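Local structure of thiosulfate reductase (Thermus thermophilus, 2VPZ) at residues Phe436-Asn441 / Leu480-Tyr485; Asn441-Ile446 / Val473-Val478. The protein is a molybdenum and iron-sulfur oxidoreductase that probably reduces sulfur compounds such as polysulfide or thiosulfate with a bis-molybdopterin guanine dinucleotide cofactor. One frame throughout, in Å; residues are numbered along the deposited sequence.

Contact 1: residues Phe436-Asn441 / Leu480-Tyr485; sequences FAYGIN and LPEATY. With MGD (2-amino-5,6-dimercapto-7-methyl-3,7,8a,9-tetrahydro-8-oxa-1,3,9,10-tetraaza-anthracen-4-one guanosine dinucleotide), chain H.
Tyr438 and Glu482 meet at the guanine end of an MGD cofactor, a worked example of one carboxylate oxygen joining two strand ends and a ligand. Along the second segment, Leu480 still belongs to its strand, and the chain leaves that strand after Pro481. Glu482 then reaches across with its chain extended beyond CG. Glu482 OE1 accepts a hydrogen bond of 2.5 Å from Tyr438 OH, on the syn side but 29° out of the carboxylate plane. The same OE1 takes the guanine N1 of MGD at 2.6 Å and, more weakly, the amino N2 at 2.9 Å, so three donors converge on it and the carboxylate reads the Watson-Crick edge of the base. Tyr438 supplies more than its hydroxyl: with CG anti to the backbone N (chi1 174°), its ring runs up to the base, and CE1 comes 3.5 Å from N2. A phenylalanine in its place would probably leave OE1 without one of its three donors and the carboxylate freer to turn. OE2 has a weak bond to Gly518 N, and beyond Glu482 the chain is tied down by Ala483 O to Arg488 and Thr484 N to Glu487. Past Tyr438, the first segment turns along the nucleotide: at Gly439, with phi 43°, a CB would fall 2.8 Å from MGD N3, and Asn441 N gives MGD O2A a bond of 3.0 Å. Strands 435-438 and 479-481 lie in one parallel sheet with strand 462-466 between them, so the contact bridges strand ends that are not adjacent. Phe152 stacks on Tyr438, while Phe436 and Leu480 both pack on Ile124 of helix 117-134 and both also touch helix 518-528.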
ATOM      1  N   PHE A 436     -19.577  56.645  -3.560  1.00 43.00           N
ATOM      2  CA  PHE A 436     -20.268  55.509  -4.184  1.00 42.24           C
ATOM      3  C   PHE A 436     -19.451  54.234  -3.889  1.00 41.87           C
ATOM      4  O   PHE A 436     -18.211  54.266  -3.946  1.00 42.64           O
ATOM      5  CB  PHE A 436     -20.359  55.631  -5.722  1.00 42.44           C
ATOM      6  CG  PHE A 436     -21.544  56.387  -6.230  1.00 42.53           C
ATOM      7  CD1 PHE A 436     -21.614  57.771  -6.073  1.00 42.69           C
ATOM      8  CD2 PHE A 436     -22.609  55.726  -6.854  1.00 41.58           C
ATOM      9  CE1 PHE A 436     -22.733  58.499  -6.524  1.00 42.45           C
ATOM     10  CE2 PHE A 436     -23.738  56.436  -7.315  1.00 42.40           C
ATOM     11  CZ  PHE A 436     -23.801  57.824  -7.144  1.00 41.84           C
ATOM     12  N   ALA A 437     -20.143  53.140  -3.577  1.00 40.67           N
ATOM     13  CA  ALA A 437     -19.556  51.819  -3.345  1.00 38.74           C
ATOM     14  C   ALA A 437     -20.316  50.826  -4.228  1.00 37.44           C
ATOM     15  O   ALA A 437     -21.424  50.368  -3.896  1.00 37.42           O
ATOM     16  CB  ALA A 437     -19.681  51.380  -1.835  1.00 37.97           C
ATOM     17  N   TYR A 438     -19.735  50.544  -5.382  1.00 35.79           N
ATOM     18  CA  TYR A 438     -20.355  49.591  -6.309  1.00 34.50           C
ATOM     19  C   TYR A 438     -19.727  48.190  -6.044  1.00 33.79           C
ATOM     20  O   TYR A 438     -18.580  47.977  -6.397  1.00 33.04           O
ATOM     21  CB  TYR A 438     -20.152  50.008  -7.779  1.00 34.18           C
ATOM     22  CG  TYR A 438     -20.670  48.952  -8.734  1.00 34.81           C
ATOM     23  CD1 TYR A 438     -22.045  48.793  -8.948  1.00 34.85           C
ATOM     24  CD2 TYR A 438     -19.801  48.011  -9.320  1.00 33.90           C
ATOM     25  CE1 TYR A 438     -22.555  47.734  -9.705  1.00 35.79           C
ATOM     26  CE2 TYR A 438     -20.287  46.953 -10.088  1.00 34.92           C
ATOM     27  CZ  TYR A 438     -21.671  46.820 -10.277  1.00 36.80           C
ATOM     28  OH  TYR A 438     -22.186  45.765 -11.004  1.00 38.55           O
ATOM     29  N   GLY A 439     -20.472  47.278  -5.404  1.00 33.75           N
ATOM     30  CA  GLY A 439     -19.983  45.939  -5.106  1.00 31.84           C
ATOM     31  C   GLY A 439     -18.557  45.832  -4.579  1.00 33.34           C
ATOM     32  O   GLY A 439     -17.711  45.117  -5.119  1.00 34.31           O
ATOM     33  N   ILE A 440     -18.259  46.565  -3.517  1.00 32.92           N
ATOM     34  CA  ILE A 440     -16.907  46.564  -2.949  1.00 34.93           C
ATOM     35  C   ILE A 440     -17.091  46.576  -1.417  1.00 35.17           C
ATOM     36  O   ILE A 440     -17.853  47.381  -0.876  1.00 35.76           O
ATOM     37  CB  ILE A 440     -16.068  47.819  -3.552  1.00 34.16           C
ATOM     38  CG1 ILE A 440     -14.594  47.748  -3.162  1.00 36.21           C
ATOM     39  CG2 ILE A 440     -16.721  49.140  -3.140  1.00 33.39           C
ATOM     40  CD1 ILE A 440     -14.265  48.334  -1.786  1.00 36.46           C
ATOM     41  N   ASN A 441     -16.440  45.647  -0.721  1.00 35.15           N
ATOM     42  CA  ASN A 441     -16.609  45.484   0.729  1.00 34.65           C
ATOM     43  C   ASN A 441     -15.806  46.513   1.566  1.00 34.26           C
ATOM     44  O   ASN A 441     -14.679  46.255   1.969  1.00 33.16           O
ATOM     45  CB  ASN A 441     -16.255  44.029   1.114  1.00 35.45           C
ATOM     46  CG  ASN A 441     -17.158  43.459   2.214  1.00 35.77           C
ATOM     47  OD1 ASN A 441     -17.652  42.323   2.118  1.00 36.12           O
ATOM     48  ND2 ASN A 441     -17.360  44.242   3.266  1.00 35.94           N
ATOM     49  N   LEU A 480     -29.254  50.684  -3.436  1.00 37.62           N
ATOM     50  CA  LEU A 480     -29.873  50.318  -4.726  1.00 38.05           C
ATOM     51  C   LEU A 480     -29.623  48.812  -4.993  1.00 39.10           C
ATOM     52  O   LEU A 480     -28.460  48.395  -5.093  1.00 41.45           O
ATOM     53  CB  LEU A 480     -29.315  51.207  -5.875  1.00 37.98           C
ATOM     54  CG  LEU A 480     -29.299  52.740  -5.672  1.00 37.36           C
ATOM     55  CD1 LEU A 480     -28.650  53.454  -6.873  1.00 36.70           C
ATOM     56  CD2 LEU A 480     -30.734  53.281  -5.426  1.00 37.37           C
ATOM     57  N   PRO A 481     -30.701  47.973  -5.105  1.00 39.18           N
ATOM     58  CA  PRO A 481     -30.502  46.532  -5.368  1.00 38.90           C
ATOM     59  C   PRO A 481     -30.145  46.140  -6.807  1.00 39.34           C
ATOM     60  O   PRO A 481     -30.985  46.300  -7.706  1.00 40.75           O
ATOM     61  CB  PRO A 481     -31.788  45.890  -4.859  1.00 38.34           C
ATOM     62  CG  PRO A 481     -32.852  46.956  -5.104  1.00 38.29           C
ATOM     63  CD  PRO A 481     -32.127  48.305  -4.941  1.00 38.53           C
ATOM     64  N   GLU A 482     -28.932  45.639  -7.037  1.00 39.63           N
ATOM     65  CA  GLU A 482     -28.541  45.251  -8.382  1.00 40.23           C
ATOM     66  C   GLU A 482     -29.069  43.881  -8.750  1.00 41.33           C
ATOM     67  O   GLU A 482     -29.427  43.044  -7.898  1.00 40.07           O
ATOM     68  CB  GLU A 482     -26.995  45.234  -8.632  1.00 38.73           C
ATOM     69  CG  GLU A 482     -26.680  45.578 -10.122  1.00 38.25           C
ATOM     70  CD  GLU A 482     -25.286  45.177 -10.648  1.00 38.61           C
ATOM     71  OE1 GLU A 482     -24.338  45.083  -9.857  1.00 37.42           O
ATOM     72  OE2 GLU A 482     -25.173  44.991 -11.884  1.00 39.62           O
ATOM     73  N   ALA A 483     -29.185  43.682 -10.051  1.00 41.67           N
ATOM     74  CA  ALA A 483     -29.632  42.425 -10.564  1.00 42.11           C
ATOM     75  C   ALA A 483     -28.353  41.630 -10.655  1.00 43.00           C
ATOM     76  O   ALA A 483     -27.259  42.131 -10.946  1.00 45.63           O
ATOM     77  CB  ALA A 483     -30.318  42.569 -11.916  1.00 41.35           C
ATOM     78  N   THR A 484     -28.547  40.346 -10.405  1.00 41.77           N
ATOM     79  CA  THR A 484     -27.484  39.370 -10.363  1.00 40.74           C
ATOM     80  C   THR A 484     -27.005  38.889 -11.777  1.00 40.42           C
ATOM     81  O   THR A 484     -27.746  39.002 -12.748  1.00 40.98           O
ATOM     82  CB  THR A 484     -28.022  38.252  -9.383  1.00 40.06           C
ATOM     83  OG1 THR A 484     -27.007  37.858  -8.497  1.00 41.20           O
ATOM     84  CG2 THR A 484     -28.599  37.088 -10.138  1.00 38.01           C
ATOM     85  N   TYR A 485     -25.759  38.394 -11.886  1.00 39.92           N
ATOM     86  CA  TYR A 485     -25.150  37.957 -13.161  1.00 38.95           C
ATOM     87  C   TYR A 485     -25.986  37.008 -14.039  1.00 38.64           C
ATOM     88  O   TYR A 485     -25.833  36.961 -15.257  1.00 39.02           O
ATOM     89  CB  TYR A 485     -23.742  37.335 -12.927  1.00 38.95           C
ATOM     90  CG  TYR A 485     -23.696  35.889 -12.412  1.00 40.66           C
ATOM     91  CD1 TYR A 485     -23.335  34.835 -13.253  1.00 40.63           C
ATOM     92  CD2 TYR A 485     -23.990  35.577 -11.061  1.00 40.86           C
ATOM     93  CE1 TYR A 485     -23.258  33.498 -12.783  1.00 40.42           C
ATOM     94  CE2 TYR A 485     -23.917  34.237 -10.576  1.00 39.56           C
ATOM     95  CZ  TYR A 485     -23.549  33.200 -11.444  1.00 40.59           C
ATOM     96  OH  TYR A 485     -23.469  31.902 -10.981  1.00 38.63           O
TER
HETATM   97  PB  MGD H1765     -15.813  40.851  -1.504  1.00 36.68           P
HETATM   98  O1B MGD H1765     -15.613  40.599  -0.041  1.00 34.60           O
HETATM   99  O2B MGD H1765     -16.285  39.737  -2.386  1.00 34.50           O
HETATM  100  O3B MGD H1765     -14.446  41.589  -1.943  1.00 31.19           O
HETATM  101  O3A MGD H1765     -12.352  42.824  -2.558  1.00 28.85           O
HETATM  102  PA  MGD H1765     -13.922  42.832  -2.841  1.00 31.64           P
HETATM  103  O1A MGD H1765     -14.361  42.436  -4.242  1.00 29.82           O
HETATM  104  O2A MGD H1765     -14.433  44.086  -2.224  1.00 31.57           O
HETATM  105  O5' MGD H1765     -16.872  41.991  -1.697  1.00 35.59           O
HETATM  106  C5' MGD H1765     -17.797  41.986  -2.785  1.00 39.01           C
HETATM  107  C4' MGD H1765     -18.925  42.939  -2.391  1.00 40.29           C
HETATM  108  O4' MGD H1765     -19.635  43.038  -3.621  1.00 41.49           O
HETATM  109  C3' MGD H1765     -19.907  42.408  -1.380  1.00 41.88           C
HETATM  110  O3' MGD H1765     -20.511  43.562  -0.780  1.00 41.72           O
HETATM  111  C2' MGD H1765     -20.900  41.648  -2.275  1.00 42.66           C
HETATM  112  O2' MGD H1765     -22.111  41.549  -1.574  1.00 45.60           O
HETATM  113  C1' MGD H1765     -21.004  42.541  -3.513  1.00 43.21           C
HETATM  114  N9  MGD H1765     -21.449  41.934  -4.824  1.00 41.66           N
HETATM  115  C8  MGD H1765     -21.190  40.699  -5.257  1.00 42.13           C
HETATM  116  N7  MGD H1765     -21.683  40.446  -6.491  1.00 41.18           N
HETATM  117  C5  MGD H1765     -22.259  41.587  -6.930  1.00 41.56           C
HETATM  118  C6  MGD H1765     -22.951  42.085  -8.201  1.00 40.39           C
HETATM  119  O6  MGD H1765     -23.178  41.325  -9.207  1.00 37.09           O
HETATM  120  N1  MGD H1765     -23.357  43.398  -8.185  1.00 39.81           N
HETATM  121  C2  MGD H1765     -23.176  44.250  -7.129  1.00 40.45           C
HETATM  122  N2  MGD H1765     -23.594  45.554  -7.134  1.00 40.33           N
HETATM  123  N3  MGD H1765     -22.548  43.833  -6.021  1.00 41.69           N
HETATM  124  C4  MGD H1765     -22.085  42.556  -5.817  1.00 41.31           C
HETATM  125  C10 MGD H1765     -11.423  42.019  -3.349  1.00 30.87           C
HETATM  126  C11 MGD H1765     -10.042  42.461  -3.001  1.00 32.27           C
HETATM  127  O11 MGD H1765     -10.017  42.570  -1.577  1.00 34.53           O
HETATM  128  C12 MGD H1765      -8.911  41.635  -3.492  1.00 34.05           C
HETATM  129  S12 MGD H1765      -8.793  41.138  -5.128  1.00 31.04           S
HETATM  130  C13 MGD H1765      -7.886  41.299  -2.709  1.00 34.68           C
HETATM  131  S13 MGD H1765      -6.592  40.343  -3.129  1.00 32.93           S
HETATM  132  C14 MGD H1765      -7.672  41.725  -1.361  1.00 36.21           C
HETATM  133  N15 MGD H1765      -7.772  40.538  -0.464  1.00 39.49           N
HETATM  134  C16 MGD H1765      -7.806  40.856   0.872  1.00 41.52           C
HETATM  135  C17 MGD H1765      -7.359  40.020   1.989  1.00 40.56           C
HETATM  136  O17 MGD H1765      -6.925  38.847   1.783  1.00 41.77           O
HETATM  137  N18 MGD H1765      -7.409  40.535   3.218  1.00 41.55           N
HETATM  138  C19 MGD H1765      -7.855  41.778   3.484  1.00 41.42           C
HETATM  139  N19 MGD H1765      -7.959  42.254   4.762  1.00 40.69           N
HETATM  140  N20 MGD H1765      -8.242  42.588   2.495  1.00 41.12           N
HETATM  141  C21 MGD H1765      -8.272  42.211   1.221  1.00 40.59           C
HETATM  142  N22 MGD H1765      -8.737  43.039   0.279  1.00 38.99           N
HETATM  143  C23 MGD H1765      -8.680  42.806  -1.123  1.00 35.78           C

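Contact 2: residues Asn441-Ile446 / Val473-Val478. With MGD (2-amino-5,6-dimercapto-7-methyl-3,7,8a,9-tetrahydro-8-oxa-1,3,9,10-tetraaza-anthracen-4-one guanosine dinucleotide), chain H.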
ATOM      1  N   ASN A 441     -16.440  45.647  -0.721  1.00 35.15           N
ATOM      2  CA  ASN A 441     -16.609  45.484   0.729  1.00 34.65           C
ATOM      3  C   ASN A 441     -15.806  46.513   1.566  1.00 34.26           C
ATOM      4  O   ASN A 441     -14.679  46.255   1.969  1.00 33.16           O
ATOM      5  CB  ASN A 441     -16.255  44.029   1.114  1.00 35.45           C
ATOM      6  CG  ASN A 441     -17.158  43.459   2.214  1.00 35.77           C
ATOM      7  OD1 ASN A 441     -17.652  42.323   2.118  1.00 36.12           O
ATOM      8  ND2 ASN A 441     -17.360  44.242   3.266  1.00 35.94           N
ATOM      9  N   LEU A 442     -16.409  47.670   1.841  1.00 34.22           N
ATOM     10  CA  LEU A 442     -15.742  48.716   2.623  1.00 34.97           C
ATOM     11  C   LEU A 442     -15.122  48.238   3.955  1.00 34.80           C
ATOM     12  O   LEU A 442     -13.992  48.617   4.293  1.00 34.72           O
ATOM     13  CB  LEU A 442     -16.675  49.926   2.873  1.00 35.67           C
ATOM     14  CG  LEU A 442     -17.228  50.711   1.673  1.00 36.50           C
ATOM     15  CD1 LEU A 442     -18.098  51.902   2.167  1.00 36.48           C
ATOM     16  CD2 LEU A 442     -16.073  51.199   0.762  1.00 36.50           C
ATOM     17  N   PHE A 443     -15.840  47.411   4.717  1.00 33.59           N
ATOM     18  CA  PHE A 443     -15.349  46.918   6.014  1.00 33.05           C
ATOM     19  C   PHE A 443     -14.484  45.625   6.009  1.00 32.72           C
ATOM     20  O   PHE A 443     -13.970  45.233   7.055  1.00 33.33           O
ATOM     21  CB  PHE A 443     -16.525  46.763   7.019  1.00 32.70           C
ATOM     22  CG  PHE A 443     -17.347  48.042   7.261  1.00 31.40           C
ATOM     23  CD1 PHE A 443     -18.643  47.965   7.804  1.00 30.70           C
ATOM     24  CD2 PHE A 443     -16.838  49.309   6.938  1.00 31.45           C
ATOM     25  CE1 PHE A 443     -19.424  49.125   8.018  1.00 30.43           C
ATOM     26  CE2 PHE A 443     -17.609  50.495   7.146  1.00 30.48           C
ATOM     27  CZ  PHE A 443     -18.903  50.395   7.685  1.00 30.13           C
ATOM     28  N   HIS A 444     -14.319  44.948   4.872  1.00 32.39           N
ATOM     29  CA  HIS A 444     -13.490  43.734   4.834  1.00 31.21           C
ATOM     30  C   HIS A 444     -12.284  43.839   3.861  1.00 32.31           C
ATOM     31  O   HIS A 444     -11.274  43.140   4.031  1.00 31.56           O
ATOM     32  CB  HIS A 444     -14.333  42.446   4.514  1.00 28.96           C
ATOM     33  CG  HIS A 444     -15.251  41.974   5.594  1.00 30.44           C
ATOM     34  ND1 HIS A 444     -14.979  40.897   6.385  1.00 28.01           N
ATOM     35  CD2 HIS A 444     -16.431  42.447   6.018  1.00 28.67           C
ATOM     36  CE1 HIS A 444     -15.942  40.734   7.265  1.00 28.90           C
ATOM     37  NE2 HIS A 444     -16.843  41.671   7.062  1.00 28.09           N
ATOM     38  N   SER A 445     -12.372  44.713   2.862  1.00 33.50           N
ATOM     39  CA  SER A 445     -11.318  44.858   1.852  1.00 34.76           C
ATOM     40  C   SER A 445     -10.337  46.046   1.999  1.00 35.44           C
ATOM     41  O   SER A 445      -9.340  46.108   1.271  1.00 35.77           O
ATOM     42  CB  SER A 445     -11.927  44.867   0.447  1.00 35.36           C
ATOM     43  OG  SER A 445     -12.814  43.800   0.217  1.00 36.97           O
ATOM     44  N   ILE A 446     -10.645  46.974   2.907  1.00 34.30           N
ATOM     45  CA  ILE A 446      -9.802  48.153   3.160  1.00 33.39           C
ATOM     46  C   ILE A 446      -9.375  48.089   4.644  1.00 33.02           C
ATOM     47  O   ILE A 446     -10.211  47.961   5.529  1.00 31.34           O
ATOM     48  CB  ILE A 446     -10.604  49.503   2.886  1.00 34.23           C
ATOM     49  CG1 ILE A 446     -11.186  49.516   1.458  1.00 33.94           C
ATOM     50  CG2 ILE A 446      -9.659  50.721   3.094  1.00 34.73           C
ATOM     51  CD1 ILE A 446     -12.269  50.601   1.228  1.00 33.10           C
ATOM     52  N   VAL A 473     -23.244  48.106   3.700  1.00 40.62           N
ATOM     53  CA  VAL A 473     -24.334  48.547   2.821  1.00 38.97           C
ATOM     54  C   VAL A 473     -25.415  49.252   3.693  1.00 40.41           C
ATOM     55  O   VAL A 473     -26.065  50.225   3.264  1.00 42.17           O
ATOM     56  CB  VAL A 473     -25.010  47.345   2.033  1.00 37.82           C
ATOM     57  CG1 VAL A 473     -26.237  47.819   1.240  1.00 37.04           C
ATOM     58  CG2 VAL A 473     -23.979  46.661   1.100  1.00 34.54           C
ATOM     59  N   MET A 474     -25.583  48.770   4.919  1.00 41.25           N
ATOM     60  CA  MET A 474     -26.535  49.315   5.872  1.00 41.62           C
ATOM     61  C   MET A 474     -26.034  50.559   6.651  1.00 42.18           C
ATOM     62  O   MET A 474     -26.519  50.877   7.737  1.00 42.57           O
ATOM     63  CB  MET A 474     -27.059  48.218   6.828  1.00 43.11           C
ATOM     64  CG  MET A 474     -27.453  46.888   6.145  1.00 44.08           C
ATOM     65  SD  MET A 474     -28.649  47.095   4.781  1.00 46.51           S
ATOM     66  CE  MET A 474     -30.152  47.642   5.697  1.00 46.52           C
ATOM     67  N   TRP A 475     -25.034  51.243   6.092  1.00 42.96           N
ATOM     68  CA  TRP A 475     -24.521  52.532   6.628  1.00 42.72           C
ATOM     69  C   TRP A 475     -24.819  53.606   5.576  1.00 43.85           C
ATOM     70  O   TRP A 475     -24.444  54.768   5.743  1.00 44.16           O
ATOM     71  CB  TRP A 475     -23.009  52.533   6.862  1.00 41.08           C
ATOM     72  CG  TRP A 475     -22.586  52.031   8.198  1.00 40.64           C
ATOM     73  CD1 TRP A 475     -22.900  50.823   8.770  1.00 40.96           C
ATOM     74  CD2 TRP A 475     -21.761  52.717   9.150  1.00 40.68           C
ATOM     75  NE1 TRP A 475     -22.317  50.722  10.012  1.00 40.95           N
ATOM     76  CE2 TRP A 475     -21.604  51.862  10.265  1.00 41.15           C
ATOM     77  CE3 TRP A 475     -21.118  53.963   9.155  1.00 41.11           C
ATOM     78  CZ2 TRP A 475     -20.852  52.227  11.397  1.00 41.24           C
ATOM     79  CZ3 TRP A 475     -20.367  54.336  10.270  1.00 42.27           C
ATOM     80  CH2 TRP A 475     -20.234  53.454  11.379  1.00 41.96           C
ATOM     81  N   ALA A 476     -25.487  53.228   4.494  1.00 43.77           N
ATOM     82  CA  ALA A 476     -25.775  54.152   3.400  1.00 45.27           C
ATOM     83  C   ALA A 476     -27.065  55.016   3.393  1.00 45.79           C
ATOM     84  O   ALA A 476     -28.090  54.608   3.977  1.00 45.51           O
ATOM     85  CB  ALA A 476     -25.726  53.347   2.042  1.00 44.01           C
ATOM     86  N   ASP A 477     -26.990  56.218   2.793  1.00 45.51           N
ATOM     87  CA  ASP A 477     -28.178  57.080   2.552  1.00 45.96           C
ATOM     88  C   ASP A 477     -28.494  56.453   1.141  1.00 46.78           C
ATOM     89  O   ASP A 477     -27.695  56.612   0.234  1.00 49.21           O
ATOM     90  CB  ASP A 477     -27.869  58.594   2.292  1.00 44.64           C
ATOM     91  CG  ASP A 477     -26.646  59.119   3.020  1.00 44.66           C
ATOM     92  OD1 ASP A 477     -26.573  58.913   4.250  1.00 43.91           O
ATOM     93  OD2 ASP A 477     -25.773  59.746   2.365  1.00 42.49           O
ATOM     94  N   VAL A 478     -29.620  55.771   0.948  1.00 45.64           N
ATOM     95  CA  VAL A 478     -29.889  55.115  -0.347  1.00 44.27           C
ATOM     96  C   VAL A 478     -29.026  53.877  -0.656  1.00 42.70           C
ATOM     97  O   VAL A 478     -27.776  53.937  -0.800  1.00 41.79           O
ATOM     98  CB  VAL A 478     -29.769  56.038  -1.656  1.00 44.51           C
ATOM     99  CG1 VAL A 478     -30.753  55.530  -2.748  1.00 45.16           C
ATOM    100  CG2 VAL A 478     -30.035  57.507  -1.359  1.00 44.25           C
TER
HETATM  101  PB  MGD H1765     -15.813  40.851  -1.504  1.00 36.68           P
HETATM  102  O1B MGD H1765     -15.613  40.599  -0.041  1.00 34.60           O
HETATM  103  O2B MGD H1765     -16.285  39.737  -2.386  1.00 34.50           O
HETATM  104  O3B MGD H1765     -14.446  41.589  -1.943  1.00 31.19           O
HETATM  105  O3A MGD H1765     -12.352  42.824  -2.558  1.00 28.85           O
HETATM  106  PA  MGD H1765     -13.922  42.832  -2.841  1.00 31.64           P
HETATM  107  O1A MGD H1765     -14.361  42.436  -4.242  1.00 29.82           O
HETATM  108  O2A MGD H1765     -14.433  44.086  -2.224  1.00 31.57           O
HETATM  109  O5' MGD H1765     -16.872  41.991  -1.697  1.00 35.59           O
HETATM  110  C5' MGD H1765     -17.797  41.986  -2.785  1.00 39.01           C
HETATM  111  C4' MGD H1765     -18.925  42.939  -2.391  1.00 40.29           C
HETATM  112  O4' MGD H1765     -19.635  43.038  -3.621  1.00 41.49           O
HETATM  113  C3' MGD H1765     -19.907  42.408  -1.380  1.00 41.88           C
HETATM  114  O3' MGD H1765     -20.511  43.562  -0.780  1.00 41.72           O
HETATM  115  C2' MGD H1765     -20.900  41.648  -2.275  1.00 42.66           C
HETATM  116  O2' MGD H1765     -22.111  41.549  -1.574  1.00 45.60           O
HETATM  117  C1' MGD H1765     -21.004  42.541  -3.513  1.00 43.21           C
HETATM  118  N9  MGD H1765     -21.449  41.934  -4.824  1.00 41.66           N
HETATM  119  C8  MGD H1765     -21.190  40.699  -5.257  1.00 42.13           C
HETATM  120  N7  MGD H1765     -21.683  40.446  -6.491  1.00 41.18           N
HETATM  121  C5  MGD H1765     -22.259  41.587  -6.930  1.00 41.56           C
HETATM  122  C6  MGD H1765     -22.951  42.085  -8.201  1.00 40.39           C
HETATM  123  O6  MGD H1765     -23.178  41.325  -9.207  1.00 37.09           O
HETATM  124  N1  MGD H1765     -23.357  43.398  -8.185  1.00 39.81           N
HETATM  125  C2  MGD H1765     -23.176  44.250  -7.129  1.00 40.45           C
HETATM  126  N2  MGD H1765     -23.594  45.554  -7.134  1.00 40.33           N
HETATM  127  N3  MGD H1765     -22.548  43.833  -6.021  1.00 41.69           N
HETATM  128  C4  MGD H1765     -22.085  42.556  -5.817  1.00 41.31           C
HETATM  129  C10 MGD H1765     -11.423  42.019  -3.349  1.00 30.87           C
HETATM  130  C11 MGD H1765     -10.042  42.461  -3.001  1.00 32.27           C
HETATM  131  O11 MGD H1765     -10.017  42.570  -1.577  1.00 34.53           O
HETATM  132  C12 MGD H1765      -8.911  41.635  -3.492  1.00 34.05           C
HETATM  133  S12 MGD H1765      -8.793  41.138  -5.128  1.00 31.04           S
HETATM  134  C13 MGD H1765      -7.886  41.299  -2.709  1.00 34.68           C
HETATM  135  S13 MGD H1765      -6.592  40.343  -3.129  1.00 32.93           S
HETATM  136  C14 MGD H1765      -7.672  41.725  -1.361  1.00 36.21           C
HETATM  137  N15 MGD H1765      -7.772  40.538  -0.464  1.00 39.49           N
HETATM  138  C16 MGD H1765      -7.806  40.856   0.872  1.00 41.52           C
HETATM  139  C17 MGD H1765      -7.359  40.020   1.989  1.00 40.56           C
HETATM  140  O17 MGD H1765      -6.925  38.847   1.783  1.00 41.77           O
HETATM  141  N18 MGD H1765      -7.409  40.535   3.218  1.00 41.55           N
HETATM  142  C19 MGD H1765      -7.855  41.778   3.484  1.00 41.42           C
HETATM  143  N19 MGD H1765      -7.959  42.254   4.762  1.00 40.69           N
HETATM  144  N20 MGD H1765      -8.242  42.588   2.495  1.00 41.12           N
HETATM  145  C21 MGD H1765      -8.272  42.211   1.221  1.00 40.59           C
HETATM  146  N22 MGD H1765      -8.737  43.039   0.279  1.00 38.99           N
HETATM  147  C23 MGD H1765      -8.680  42.806  -1.123  1.00 35.78           C
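One face of the Trp475 indole receives the edge of the Phe443 ring: Phe443 CZ stands 3.9 Å above the indole plane, over its centre, and CE1 lies the same distance from Trp475 NE1. The planes are 84° apart, a T-shaped stack with Phe443 as the stem. Phe443 also takes a cation-pi contact from Lys453, and Leu456 of the same helix, 449-457, touches both aromatic side chains. Each ring has its CG anti to its own carbonyl carbon (chi1 -57° for Phe443), which carries the two side chains out from their segments toward each other. Behind Phe443, the short, weakly bonded helix 442-445 is gathered at Asn441 O, which accepts Ser445 N at 2.9 Å and His444 N at 3.2 Å. This turn delivers Ser445 OG to the MGD diphosphate, where it donates to O3A at 3.0 Å. On the other segment, Asp477 forms salt bridges with Arg101 and Arg107. No hydrogen bond crosses between the segments; a T-shaped stack of this kind is probably held by dispersion and by weakly positive ring hydrogens facing the indole pi cloud, while the same turn sends Asn441 N and Ser445 OG to the cofactor.

From the N terminus, the end of strand 435-438 and the turn after it hold the first half of contact 1, and Asn441 passes the chain directly into the first half of contact 2. Helix 449-457 and strand 462-466 follow before residues 473-478 return to helix 442-445 and close the inner loop. Strand 479-481 comes next, and contact 1 closes the outer loop just beyond it, so the two closures nest without crossing. Their first segments also pack together, Ile440 CD1 lying 4.3 Å from Ile446 CD1. Contact 1 ties the C-terminal ends of strands 435-438 and 479-481 at the guanine; contact 2 joins the helical turn near the diphosphate to the loop leading into strand 479-481.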